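Long-range contacts in putative D-lactate dehydrogenase (Chlamydomonas reinhardtii, PDB 4ZGS), which acts as the pyruvate reductase of the algal chloroplast, probably interconverting pyruvate and D-lactate with NAD as cofactor: residues Pro67-Thr72 and Asn87-Ala92; Asp71-Ala76 and Lys96-Ala101; Ile147-Arg152 and Gln329-Pro334; Lys179-Val184 and Ile200-Phe205; Ala276-Leu281 and Arg322-Tyr327. All coordinates share one frame; numbering follows the deposited sequence.

Contact 1: residues Pro67-Thr72 and Asn87-Ala92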
# COMPACT_ATOMS: atom_id res chain seq x y z
N PRO A 67 -2.37 25.50 -11.85
CA PRO A 67 -2.10 26.63 -10.96
C PRO A 67 -1.78 27.86 -11.78
O PRO A 67 -1.77 27.81 -13.01
CB PRO A 67 -0.87 26.18 -10.18
CG PRO A 67 -0.18 25.18 -11.09
CD PRO A 67 -1.30 24.47 -11.81
N LEU A 68 -1.48 28.94 -11.09
CA LEU A 68 -1.21 30.19 -11.77
C LEU A 68 0.28 30.39 -12.05
O LEU A 68 1.12 30.27 -11.16
CB LEU A 68 -1.79 31.35 -10.96
CG LEU A 68 -1.39 32.78 -11.32
CD1 LEU A 68 -1.91 33.15 -12.70
CD2 LEU A 68 -1.99 33.67 -10.25
N ASP A 69 0.57 30.73 -13.30
CA ASP A 69 1.92 31.08 -13.78
C ASP A 69 1.89 32.37 -14.53
O ASP A 69 0.90 33.11 -14.54
CB ASP A 69 2.49 30.05 -14.76
CG ASP A 69 2.59 28.70 -14.18
OD1 ASP A 69 2.84 28.63 -12.97
OD2 ASP A 69 2.41 27.72 -14.93
N LYS A 70 2.99 32.60 -15.21
CA LYS A 70 3.20 33.75 -16.04
C LYS A 70 2.39 33.44 -17.29
O LYS A 70 1.65 34.28 -17.81
CB LYS A 70 4.70 33.92 -16.36
CG LYS A 70 5.58 34.20 -15.12
CD LYS A 70 7.07 34.37 -15.47
CE LYS A 70 7.69 33.09 -16.05
NZ LYS A 70 7.84 31.98 -15.05
N ASP A 71 2.55 32.20 -17.75
CA ASP A 71 1.72 31.59 -18.80
C ASP A 71 0.22 31.36 -18.54
O ASP A 71 -0.58 31.45 -19.48
CB ASP A 71 2.36 30.27 -19.18
CG ASP A 71 3.71 30.45 -19.86
OD1 ASP A 71 3.96 31.56 -20.37
OD2 ASP A 71 4.51 29.50 -19.87
N THR A 72 -0.20 31.09 -17.31
CA THR A 72 -1.63 30.87 -17.11
C THR A 72 -2.34 32.11 -16.61
O THR A 72 -3.55 32.11 -16.39
CB THR A 72 -1.87 29.72 -16.12
OG1 THR A 72 -1.17 29.97 -14.91
CG2 THR A 72 -1.41 28.40 -16.74
N ASN A 87 -0.70 27.51 -3.17
CA ASN A 87 0.20 26.94 -4.19
C ASN A 87 0.33 27.73 -5.51
O ASN A 87 1.12 27.35 -6.37
CB ASN A 87 -0.21 25.50 -4.53
CG ASN A 87 -1.61 25.40 -5.12
OD1 ASN A 87 -2.43 26.33 -5.03
ND2 ASN A 87 -1.90 24.25 -5.75
N ASP A 88 -0.51 28.74 -5.73
CA ASP A 88 -0.51 29.56 -6.96
C ASP A 88 0.58 30.63 -7.00
O ASP A 88 0.93 31.16 -5.97
CB ASP A 88 -1.88 30.20 -7.12
CG ASP A 88 -2.95 29.19 -7.49
OD1 ASP A 88 -2.76 28.43 -8.48
OD2 ASP A 88 -3.95 29.11 -6.75
N ARG A 89 1.12 30.98 -8.17
CA ARG A 89 2.15 32.03 -8.15
C ARG A 89 1.57 33.42 -8.33
O ARG A 89 0.88 33.67 -9.32
CB ARG A 89 3.18 31.88 -9.29
CG ARG A 89 4.26 30.82 -9.24
CD ARG A 89 5.12 30.83 -10.51
NE ARG A 89 5.96 29.63 -10.53
CZ ARG A 89 6.78 29.24 -11.52
NH1 ARG A 89 6.94 29.96 -12.65
NH2 ARG A 89 7.47 28.10 -11.37
N ALA A 90 1.80 34.31 -7.37
CA ALA A 90 1.94 35.71 -7.71
C ALA A 90 3.28 36.17 -7.16
O ALA A 90 3.37 36.63 -6.03
CB ALA A 90 0.81 36.55 -7.13
N ASP A 91 4.31 36.14 -8.00
CA ASP A 91 5.58 36.76 -7.67
C ASP A 91 5.52 38.05 -8.45
O ASP A 91 4.51 38.29 -9.11
CB ASP A 91 6.78 35.87 -8.02
CG ASP A 91 6.82 35.44 -9.48
OD1 ASP A 91 6.07 36.00 -10.30
OD2 ASP A 91 7.63 34.54 -9.81
N ALA A 92 6.56 38.86 -8.45
CA ALA A 92 6.45 40.17 -9.06
C ALA A 92 6.05 40.12 -10.54
O ALA A 92 5.40 41.03 -11.04
CB ALA A 92 7.74 40.94 -8.88
O HOH W 1 5.32 31.73 -13.37
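L68 meets D88 and R89 where two loops lie side by side at the parallel five-stranded sheet of the catalytic domain. One loop follows strand 60-63. The other links strand 81-84 to helix 92-101. Both backbone polar atoms of L68 are used. L68 N donates to D88 OD1 at 3.0 Å, approaching the anti side of the carboxylate, 25° out of its plane. This bond is bent, with an angle of 137° at the hydrogen. L68 O accepts R89 N at 3.1 Å. D88 is held from several directions: OD1 also bonds S41 OG, and OD2 takes F85 N. The carboxylate thus ties the loop to its own strand end and to a third loop.

The L68 side chain also faces the second loop. With chi1 at 167°, CG stands anti to N, and CD2 presses on R89 O at a tight 3.0 Å. A further bond closes the turn after L68. T72 OG1 gives its hydrogen to P67 O at 2.9 Å, using a lone pair in the carbonyl plane.

The outer end of the contact is charged. D69 OD1 lies over one face of the R89 guanidinium, 3.9 Å above its plane, so no N-H points at it. This is attraction of charges without a salt bridge. K70 NZ comes to the guanidinium edge, a close pair of like charges. A water between them probably softens the repulsion. Its 2.5 Å distance to R89 NH1 is doubtfully short. The water accepts weakly from K70 N, and its oxygen lies 3.0 Å from K70 NZ, in the plane of the R89 guanidinium.

Contact 2: residues Asp71-Ala76 and Lys96-Ala101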
# COMPACT_ATOMS: atom_id res chain seq x y z
N ASP A 71 2.55 32.20 -17.75
CA ASP A 71 1.72 31.59 -18.80
C ASP A 71 0.22 31.36 -18.54
O ASP A 71 -0.58 31.45 -19.48
CB ASP A 71 2.36 30.27 -19.18
CG ASP A 71 3.71 30.45 -19.86
OD1 ASP A 71 3.96 31.56 -20.37
OD2 ASP A 71 4.51 29.50 -19.87
N THR A 72 -0.20 31.09 -17.31
CA THR A 72 -1.63 30.87 -17.11
C THR A 72 -2.34 32.11 -16.61
O THR A 72 -3.55 32.11 -16.39
CB THR A 72 -1.87 29.72 -16.12
OG1 THR A 72 -1.17 29.97 -14.91
CG2 THR A 72 -1.41 28.40 -16.74
N ALA A 73 -1.60 33.21 -16.56
CA ALA A 73 -2.16 34.47 -16.10
C ALA A 73 -2.87 35.11 -17.28
O ALA A 73 -3.85 35.83 -17.14
CB ALA A 73 -1.08 35.38 -15.58
N GLN A 74 -2.38 34.78 -18.46
CA GLN A 74 -2.93 35.26 -19.70
C GLN A 74 -4.33 34.72 -19.90
O GLN A 74 -5.07 35.18 -20.78
CB GLN A 74 -1.98 34.86 -20.82
CG GLN A 74 -0.59 35.43 -20.56
CD GLN A 74 0.48 34.89 -21.49
OE1 GLN A 74 0.36 33.79 -22.02
NE2 GLN A 74 1.53 35.68 -21.69
N LEU A 75 -4.69 33.77 -19.05
CA LEU A 75 -6.03 33.19 -19.02
C LEU A 75 -7.05 34.13 -18.38
O LEU A 75 -8.26 33.98 -18.57
CB LEU A 75 -6.03 31.86 -18.26
CG LEU A 75 -5.48 30.58 -18.92
CD1 LEU A 75 -5.35 29.45 -17.88
CD2 LEU A 75 -6.30 30.14 -20.15
N ALA A 76 -6.55 35.11 -17.63
CA ALA A 76 -7.37 35.97 -16.78
C ALA A 76 -7.82 37.21 -17.52
O ALA A 76 -8.38 38.13 -16.92
CB ALA A 76 -6.62 36.36 -15.51
N LYS A 96 2.18 41.27 -12.91
CA LYS A 96 2.29 42.22 -13.99
C LYS A 96 1.32 41.81 -15.07
O LYS A 96 0.62 42.64 -15.64
CB LYS A 96 3.72 42.28 -14.54
CG LYS A 96 3.96 43.41 -15.54
CD LYS A 96 5.43 43.51 -15.97
CE LYS A 96 5.65 44.68 -16.92
NZ LYS A 96 7.07 44.84 -17.34
N GLU A 97 1.20 40.51 -15.30
CA GLU A 97 0.34 40.05 -16.38
C GLU A 97 -1.13 40.01 -15.99
O GLU A 97 -1.99 40.29 -16.83
CB GLU A 97 0.79 38.66 -16.84
CG GLU A 97 2.16 38.68 -17.46
CD GLU A 97 2.25 39.70 -18.55
OE1 GLU A 97 1.31 39.74 -19.37
OE2 GLU A 97 3.21 40.50 -18.56
N LEU A 98 -1.39 39.83 -14.71
CA LEU A 98 -2.76 39.89 -14.22
C LEU A 98 -3.29 41.30 -14.25
O LEU A 98 -4.46 41.52 -14.55
CB LEU A 98 -2.89 39.34 -12.79
CG LEU A 98 -2.74 37.83 -12.64
CD1 LEU A 98 -2.89 37.39 -11.18
CD2 LEU A 98 -3.77 37.15 -13.53
N ALA A 99 -2.42 42.27 -13.97
CA ALA A 99 -2.83 43.66 -14.01
C ALA A 99 -3.33 44.04 -15.41
O ALA A 99 -4.41 44.61 -15.55
CB ALA A 99 -1.68 44.57 -13.59
N LYS A 100 -2.56 43.67 -16.43
CA LYS A 100 -2.87 44.02 -17.81
C LYS A 100 -4.03 43.20 -18.36
O LYS A 100 -4.68 43.59 -19.33
CB LYS A 100 -1.64 43.83 -18.68
CG LYS A 100 -0.36 44.05 -17.91
CD LYS A 100 -0.28 45.48 -17.37
CE LYS A 100 0.13 46.46 -18.45
NZ LYS A 100 0.39 47.80 -17.87
N ALA A 101 -4.28 42.06 -17.73
CA ALA A 101 -5.46 41.27 -18.04
C ALA A 101 -6.71 42.02 -17.58
O ALA A 101 -7.80 41.83 -18.13
CB ALA A 101 -5.38 39.89 -17.37
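A101 CB lies over the face of a flat group, the backbone carbonyl of A76. The methyl is 3.5 Å from A76 O and 3.6 Å from A76 C, so it sits broadside to the C=O bond. The two methyls also touch, with A76 CB 4.2 Å from A101 CB. No hydrogen-bonding group of segment 96-101 comes to the edge of this carbonyl. No ring, side-chain amide or guanidinium takes part.

The rest of the contact is aliphatic. It joins the loop after strand 60-63, helical in its angles at 73-75, to helix 92-101 of the catalytic domain. A73 and A76 both direct their methyls at the helix. L98 CD2 fits against the pair, 3.6 Å from A76 CB and 3.8 Å from A73 CB. A chi1 of -72° keeps L98 CG beside its own backbone N. Its chi2 near 180° sends CD1 onward and leaves CD2, the other branch, against the alanines. E97 joins only through its stem: its CB is 4.0 Å from A73 CB. Its chain then bends at chi2.

Y40 and I38 of strand 36-39 and its following loop touch A76, and V103 touches L98. A101 is also bonded through its backbone to G78, just past the loop segment. The small alanine side chains let the two backbones come close, with CA atoms 5.8 Å apart at A73 and L98. With no hydrogen bond between the segments, the contact rests on apolar burial and shape.

Contact 3: residues Ile147-Arg152 and Gln329-Pro334; sequences IFALNR and QVLVTP
L150 and A149 carry the helix side of this contact, and L331 answers from the strand. L150 CD2 is the busiest atom. It touches L331 CB at 3.7 Å and Q329 O at the same distance. A149 CB meets L331 CD2 at 3.9 Å. L331 therefore takes part twice: its stem faces L150 and one branch end faces A149. Its chi1 of 164° puts CG anti to the backbone N, and from there CD2 reaches the alanine methyl. The L150 and L331 side chains cross obliquely.

The next shell is backbone. Helix 136-151 packs on strand 330-332, one of the two outermost strands of the parallel sheet in the NAD-binding domain, a Rossmann-type fold. The axes of 147-151 and 330-332 come within 9.3 Å and run roughly opposite ways, at 145°. Q329, L331 and T333 are bonded through their backbones to L289 and L291 of strand 286-291, which fixes where L331 points. M262 of strand 261-265 lies against L150 and extends the apolar bed. T333 OG1 is hydrogen-bonded to H142 NE2, an earlier residue of the same helix, and to D292, so the helix is also held by a polar link farther along.

Beyond this lies a subunit interface. R152, just past the helix, reaches the carbonyls of S138, T336 and A337 of the second subunit. A149 packs on L154 of that subunit. No hydrogen bond joins the two segments. Their direct contact is apolar, so it rests on the packing of L150, A149 and L331, while the bonds that fix orientation come from the sheet, H142 and the neighbouring chain.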
# COMPACT_ATOMS: atom_id res chain seq x y z
N ILE A 147 -3.15 11.71 16.97
CA ILE A 147 -2.79 11.08 18.25
C ILE A 147 -3.46 9.70 18.35
O ILE A 147 -2.81 8.68 18.60
CB ILE A 147 -3.15 11.99 19.43
CG1 ILE A 147 -2.12 13.12 19.50
CG2 ILE A 147 -3.06 11.19 20.76
CD1 ILE A 147 -2.54 14.29 20.38
N PHE A 148 -4.75 9.65 18.04
CA PHE A 148 -5.43 8.38 18.15
C PHE A 148 -4.86 7.34 17.20
O PHE A 148 -4.64 6.22 17.62
CB PHE A 148 -6.93 8.57 17.92
CG PHE A 148 -7.70 8.76 19.21
CD1 PHE A 148 -8.02 7.69 20.01
CD2 PHE A 148 -8.09 10.03 19.61
CE1 PHE A 148 -8.72 7.87 21.17
CE2 PHE A 148 -8.79 10.20 20.77
CZ PHE A 148 -9.10 9.12 21.55
N ALA A 149 -4.59 7.73 15.95
CA ALA A 149 -4.14 6.81 14.93
C ALA A 149 -2.80 6.21 15.36
O ALA A 149 -2.63 5.00 15.32
CB ALA A 149 -4.03 7.53 13.55
N LEU A 150 -1.88 7.05 15.81
CA LEU A 150 -0.58 6.57 16.29
C LEU A 150 -0.68 5.67 17.53
O LEU A 150 -0.00 4.65 17.63
CB LEU A 150 0.34 7.75 16.61
CG LEU A 150 0.83 8.56 15.41
CD1 LEU A 150 1.49 9.85 15.90
CD2 LEU A 150 1.78 7.73 14.58
N ASN A 151 -1.52 6.07 18.48
CA ASN A 151 -1.72 5.29 19.68
C ASN A 151 -2.14 3.87 19.37
O ASN A 151 -1.76 2.92 20.05
CB ASN A 151 -2.79 5.92 20.58
CG ASN A 151 -2.22 6.94 21.50
OD1 ASN A 151 -1.01 7.00 21.72
ND2 ASN A 151 -3.09 7.73 22.08
N ARG A 152 -3.04 3.75 18.40
CA ARG A 152 -3.63 2.48 18.09
C ARG A 152 -3.06 1.85 16.83
O ARG A 152 -3.62 0.87 16.36
CB ARG A 152 -5.15 2.61 18.02
CG ARG A 152 -5.73 3.21 19.32
CD ARG A 152 -5.22 2.45 20.59
NE ARG A 152 -5.82 1.13 20.75
CZ ARG A 152 -6.82 0.85 21.59
NH1 ARG A 152 -7.34 1.80 22.37
NH2 ARG A 152 -7.31 -0.40 21.64
N GLN A 329 6.70 4.43 13.36
CA GLN A 329 6.05 5.25 14.40
C GLN A 329 5.81 6.70 13.95
O GLN A 329 5.51 7.56 14.78
CB GLN A 329 6.84 5.27 15.72
CG GLN A 329 8.15 6.02 15.67
CD GLN A 329 9.25 5.17 15.04
OE1 GLN A 329 9.01 4.47 14.06
NE2 GLN A 329 10.46 5.24 15.61
N VAL A 330 6.04 6.98 12.67
CA VAL A 330 5.75 8.30 12.09
C VAL A 330 4.51 8.27 11.18
O VAL A 330 4.29 7.31 10.45
CB VAL A 330 6.89 8.81 11.28
CG1 VAL A 330 6.41 9.89 10.34
CG2 VAL A 330 8.03 9.27 12.20
N LEU A 331 3.67 9.29 11.30
CA LEU A 331 2.49 9.42 10.46
C LEU A 331 2.40 10.85 9.96
O LEU A 331 2.56 11.79 10.73
CB LEU A 331 1.22 9.00 11.18
CG LEU A 331 -0.11 9.45 10.54
CD1 LEU A 331 -0.14 9.34 9.06
CD2 LEU A 331 -1.22 8.58 11.12
N VAL A 332 2.28 10.99 8.63
CA VAL A 332 2.28 12.28 7.97
C VAL A 332 1.07 12.45 7.06
O VAL A 332 0.87 11.63 6.16
CB VAL A 332 3.53 12.46 7.14
CG1 VAL A 332 3.44 13.70 6.28
CG2 VAL A 332 4.72 12.53 8.05
N THR A 333 0.33 13.55 7.25
CA THR A 333 -0.77 13.94 6.36
C THR A 333 -0.32 15.14 5.56
O THR A 333 0.55 15.91 5.99
CB THR A 333 -2.07 14.33 7.11
OG1 THR A 333 -1.75 15.28 8.14
CG2 THR A 333 -2.80 13.11 7.73
N PRO A 334 -0.89 15.30 4.37
CA PRO A 334 -0.45 16.33 3.42
C PRO A 334 -1.19 17.67 3.62
O PRO A 334 -2.00 18.05 2.78
CB PRO A 334 -0.76 15.69 2.06
CG PRO A 334 -2.00 14.88 2.34
CD PRO A 334 -1.89 14.40 3.78

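Contact 4: residues Lys179-Val184 and Ile200-Phe205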
# COMPACT_ATOMS: atom_id res chain seq x y z
N LYS A 179 -3.07 10.13 30.50
CA LYS A 179 -1.81 10.67 30.00
C LYS A 179 -1.65 12.19 30.15
O LYS A 179 -2.62 12.94 30.08
CB LYS A 179 -1.65 10.30 28.53
CG LYS A 179 -1.70 8.81 28.29
CD LYS A 179 -0.63 8.12 29.11
CE LYS A 179 -0.84 6.61 29.19
NZ LYS A 179 -0.49 5.94 27.90
N VAL A 180 -0.40 12.62 30.37
CA VAL A 180 -0.05 14.03 30.43
C VAL A 180 0.21 14.60 29.04
O VAL A 180 1.05 14.09 28.30
CB VAL A 180 1.19 14.26 31.25
CG1 VAL A 180 1.56 15.74 31.24
CG2 VAL A 180 1.00 13.75 32.66
N VAL A 181 -0.52 15.66 28.70
CA VAL A 181 -0.52 16.32 27.42
C VAL A 181 -0.13 17.79 27.51
O VAL A 181 -0.84 18.57 28.13
CB VAL A 181 -1.90 16.27 26.82
CG1 VAL A 181 -2.01 17.17 25.57
CG2 VAL A 181 -2.28 14.83 26.59
N GLY A 182 1.04 18.15 26.98
CA GLY A 182 1.41 19.54 26.77
C GLY A 182 0.81 20.16 25.53
O GLY A 182 1.07 19.71 24.42
N VAL A 183 0.06 21.25 25.68
CA VAL A 183 -0.35 22.04 24.53
C VAL A 183 0.52 23.25 24.46
O VAL A 183 0.57 24.02 25.42
CB VAL A 183 -1.79 22.47 24.57
CG1 VAL A 183 -2.09 23.36 23.41
CG2 VAL A 183 -2.71 21.26 24.57
N VAL A 184 1.27 23.38 23.36
CA VAL A 184 2.16 24.52 23.15
C VAL A 184 1.53 25.54 22.18
O VAL A 184 1.45 25.33 20.96
CB VAL A 184 3.54 24.08 22.63
CG1 VAL A 184 4.43 25.29 22.49
CG2 VAL A 184 4.19 23.09 23.58
N ILE A 200 -11.18 14.23 26.57
CA ILE A 200 -10.88 12.80 26.41
C ILE A 200 -10.50 12.22 27.76
O ILE A 200 -10.64 11.03 28.01
CB ILE A 200 -9.77 12.57 25.35
CG1 ILE A 200 -10.36 12.87 23.97
CG2 ILE A 200 -9.16 11.13 25.40
CD1 ILE A 200 -9.33 13.08 22.91
N GLY A 201 -10.12 13.09 28.67
CA GLY A 201 -9.71 12.67 29.99
C GLY A 201 -8.24 12.84 30.30
O GLY A 201 -7.82 12.51 31.39
N CYS A 202 -7.47 13.40 29.38
CA CYS A 202 -6.05 13.59 29.63
C CYS A 202 -5.79 14.64 30.70
O CYS A 202 -6.63 15.51 30.96
CB CYS A 202 -5.33 14.00 28.33
SG CYS A 202 -5.52 12.80 26.96
N LYS A 203 -4.61 14.59 31.29
CA LYS A 203 -4.19 15.67 32.18
C LYS A 203 -3.48 16.66 31.28
O LYS A 203 -2.35 16.42 30.85
CB LYS A 203 -3.25 15.18 33.27
CG LYS A 203 -3.81 14.03 34.11
CD LYS A 203 -2.73 13.49 35.02
CE LYS A 203 -3.21 12.30 35.81
NZ LYS A 203 -2.13 11.74 36.69
N VAL A 204 -4.11 17.79 31.03
CA VAL A 204 -3.60 18.70 30.04
C VAL A 204 -2.83 19.82 30.72
O VAL A 204 -3.23 20.35 31.74
CB VAL A 204 -4.73 19.27 29.19
CG1 VAL A 204 -4.16 20.14 28.07
CG2 VAL A 204 -5.56 18.14 28.63
N PHE A 205 -1.68 20.15 30.15
CA PHE A 205 -0.89 21.27 30.64
C PHE A 205 -0.66 22.15 29.43
O PHE A 205 -0.76 21.69 28.31
CB PHE A 205 0.41 20.80 31.30
CG PHE A 205 0.19 20.06 32.59
CD1 PHE A 205 -0.24 18.74 32.58
CD2 PHE A 205 0.36 20.69 33.82
CE1 PHE A 205 -0.46 18.06 33.75
CE2 PHE A 205 0.14 20.02 35.00
CZ PHE A 205 -0.28 18.70 34.97
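K179 opens the first beta-alpha-beta unit of the Rossmann fold, in which strands 180-184 and 203-207 lie parallel and helix 188-200 joins them. K179 O accepts K203 N at 2.9 Å and also rests on C202 CB. The K179 CB points away, and NZ bonds E175 O.

V180 comes next. Its CG1 lies 3.7 Å from F205 CD1, on the sheet face that also carries K203. M231 of helix 225-231 covers both V180 and F205.

V181 is on the other face. Its N donates to K203 O almost straight, at 170°, and its O accepts F205 N at 2.7 Å. Its chi1 of 170° leaves CG2 beside the backbone N, where it meets C202 CB at 3.6 Å, with C202 SG close by. L197 of helix 188-200 packs on V181 and V204, so this face is the one the crossover helix covers.

G182 sits opposite F205. Its CA-H points at F205 O, one of three such contacts between the strands. V183 then takes the same oxygen through its N, at 2.8 Å.

The strand leads into a glycine-rich turn that fits the GxGxxG pattern. A188 and I189, within this motif, and D208 after the second strand bind NAD. The helix ends in a Schellman motif at G201. On the helix-covered face the last touch is V183 CG2 against V204 CG1, at 4.0 Å.

Contact 5: residues Ala276-Leu281 and Arg322-Tyr327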
# COMPACT_ATOMS: atom_id res chain seq x y z
N ALA A 276 17.02 16.83 13.36
CA ALA A 276 17.17 16.28 14.71
C ALA A 276 16.25 15.09 14.98
O ALA A 276 16.46 14.35 15.93
CB ALA A 276 16.93 17.37 15.75
N LEU A 277 15.25 14.88 14.13
CA LEU A 277 14.24 13.88 14.43
C LEU A 277 14.74 12.43 14.39
O LEU A 277 14.30 11.61 15.20
CB LEU A 277 13.06 14.01 13.46
CG LEU A 277 12.21 15.28 13.61
CD1 LEU A 277 11.06 15.30 12.61
CD2 LEU A 277 11.71 15.44 15.02
N PHE A 278 15.65 12.13 13.47
CA PHE A 278 16.08 10.75 13.20
C PHE A 278 16.80 10.12 14.39
O PHE A 278 16.46 9.01 14.81
CB PHE A 278 16.98 10.70 11.95
CG PHE A 278 16.33 11.27 10.72
CD1 PHE A 278 15.46 10.49 9.95
CD2 PHE A 278 16.51 12.61 10.38
CE1 PHE A 278 14.82 11.03 8.86
CE2 PHE A 278 15.87 13.15 9.28
CZ PHE A 278 15.03 12.36 8.52
N ASP A 279 17.79 10.84 14.92
CA ASP A 279 18.54 10.36 16.07
C ASP A 279 17.61 10.05 17.21
O ASP A 279 17.73 9.01 17.86
CB ASP A 279 19.54 11.41 16.55
CG ASP A 279 20.66 11.65 15.57
OD1 ASP A 279 20.90 10.80 14.67
OD2 ASP A 279 21.29 12.73 15.70
N ALA A 280 16.64 10.94 17.41
CA ALA A 280 15.73 10.87 18.53
C ALA A 280 14.74 9.75 18.34
O ALA A 280 14.42 9.02 19.28
CB ALA A 280 15.01 12.18 18.70
N LEU A 281 14.30 9.56 17.11
CA LEU A 281 13.42 8.45 16.77
C LEU A 281 14.12 7.11 16.97
O LEU A 281 13.53 6.15 17.46
CB LEU A 281 12.97 8.55 15.33
CG LEU A 281 11.81 9.48 15.00
CD1 LEU A 281 11.71 9.56 13.49
CD2 LEU A 281 10.52 8.95 15.63
N ARG A 322 11.57 11.85 2.59
CA ARG A 322 11.24 10.47 2.17
C ARG A 322 11.76 9.44 3.20
O ARG A 322 11.12 8.41 3.48
CB ARG A 322 11.82 10.20 0.76
CG ARG A 322 11.26 11.11 -0.38
CD ARG A 322 9.73 10.95 -0.48
NE ARG A 322 9.35 9.61 -0.92
CZ ARG A 322 8.11 9.12 -0.87
NH1 ARG A 322 7.10 9.84 -0.38
NH2 ARG A 322 7.88 7.88 -1.29
N THR A 323 12.92 9.73 3.76
CA THR A 323 13.48 8.92 4.81
C THR A 323 12.56 8.93 6.04
O THR A 323 12.27 7.89 6.63
CB THR A 323 14.90 9.41 5.17
OG1 THR A 323 15.75 9.21 4.04
CG2 THR A 323 15.49 8.66 6.36
N LEU A 324 12.11 10.13 6.42
CA LEU A 324 11.23 10.31 7.58
C LEU A 324 9.95 9.47 7.50
O LEU A 324 9.50 8.91 8.51
CB LEU A 324 10.88 11.78 7.73
CG LEU A 324 10.08 12.06 8.97
CD1 LEU A 324 10.84 11.52 10.18
CD2 LEU A 324 9.87 13.56 9.06
N LEU A 325 9.39 9.40 6.30
CA LEU A 325 8.21 8.60 5.98
C LEU A 325 8.48 7.10 6.13
O LEU A 325 7.57 6.28 6.06
CB LEU A 325 7.75 8.91 4.57
CG LEU A 325 7.42 10.39 4.33
CD1 LEU A 325 7.15 10.63 2.87
CD2 LEU A 325 6.17 10.80 5.17
N SER A 326 9.75 6.73 6.27
CA SER A 326 10.13 5.32 6.40
C SER A 326 9.81 4.69 7.78
O SER A 326 9.70 3.46 7.92
CB SER A 326 11.61 5.17 6.12
OG SER A 326 11.89 3.81 6.08
N TYR A 327 9.70 5.53 8.81
CA TYR A 327 9.54 5.02 10.16
C TYR A 327 8.12 4.55 10.46
O TYR A 327 7.15 5.18 10.02
CB TYR A 327 9.98 6.09 11.15
CG TYR A 327 11.47 6.33 11.06
CD1 TYR A 327 12.00 7.11 10.05
CD2 TYR A 327 12.34 5.78 12.00
CE1 TYR A 327 13.36 7.33 9.97
CE2 TYR A 327 13.71 5.99 11.93
CZ TYR A 327 14.21 6.78 10.92
OH TYR A 327 15.56 7.01 10.85
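CG of F278 lies beside its backbone N, anti to the carbonyl carbon (chi1 -57°), which turns the ring toward T323 and Y327. CG of Y327 is placed the same way (chi1 -67°) and brings its ring to meet it. This is the Rossmann-type NAD-binding domain, where helix 277-283 packs on the end of helix 319-324 and the turn after it.

F278 CE1 touches T323 CG2 at 3.5 Å. L324 N and Y327 OH lie at the edge of the phenyl ring, near its plane. The two aromatic side chains cross at about a right angle, with F278 CD1 3.8 Å from Y327 CE1. Y327 OH is hydrogen-bonded to E282.

The leucines fill the remainder. L277 CD1 meets L324 CD2 at 4.1 Å. L281 CD1 reaches L324 CD1, and V330 of strand 330-332 touches both L281 and L324.

This cluster borders another subunit. W317 of the third subunit stacks on the Y327 ring. T323 OG1 is hydrogen-bonded to R319 O of its own chain and to T323 OG1 of the third subunit. Within the pair of segments, L281 meets one face of Y327: a CH-pi contact puts CD1 4.1 Å from the ring centroid, 11° off the normal.

The five contacts fall into two groups. Contacts 1 and 2 come first along the chain, share D71 and T72, and lie about 9 Å apart between centres. They touch through L68, which packs on A73 and L98. Both lie in the loops and helix around the five-stranded sheet of the catalytic domain. Contacts 3, 4 and 5 lie in the NAD-binding domain. The centres of contacts 1 and 3 are about 34 Å apart. Contact 3 spans both others. It meets contact 4 through F148 and I200, and contact 5 through V330 with L281 and L324. Contacts 3 and 4 sit near opposite edges of the six-stranded sheet. All three touch the second subunit, so this domain takes part in the interface.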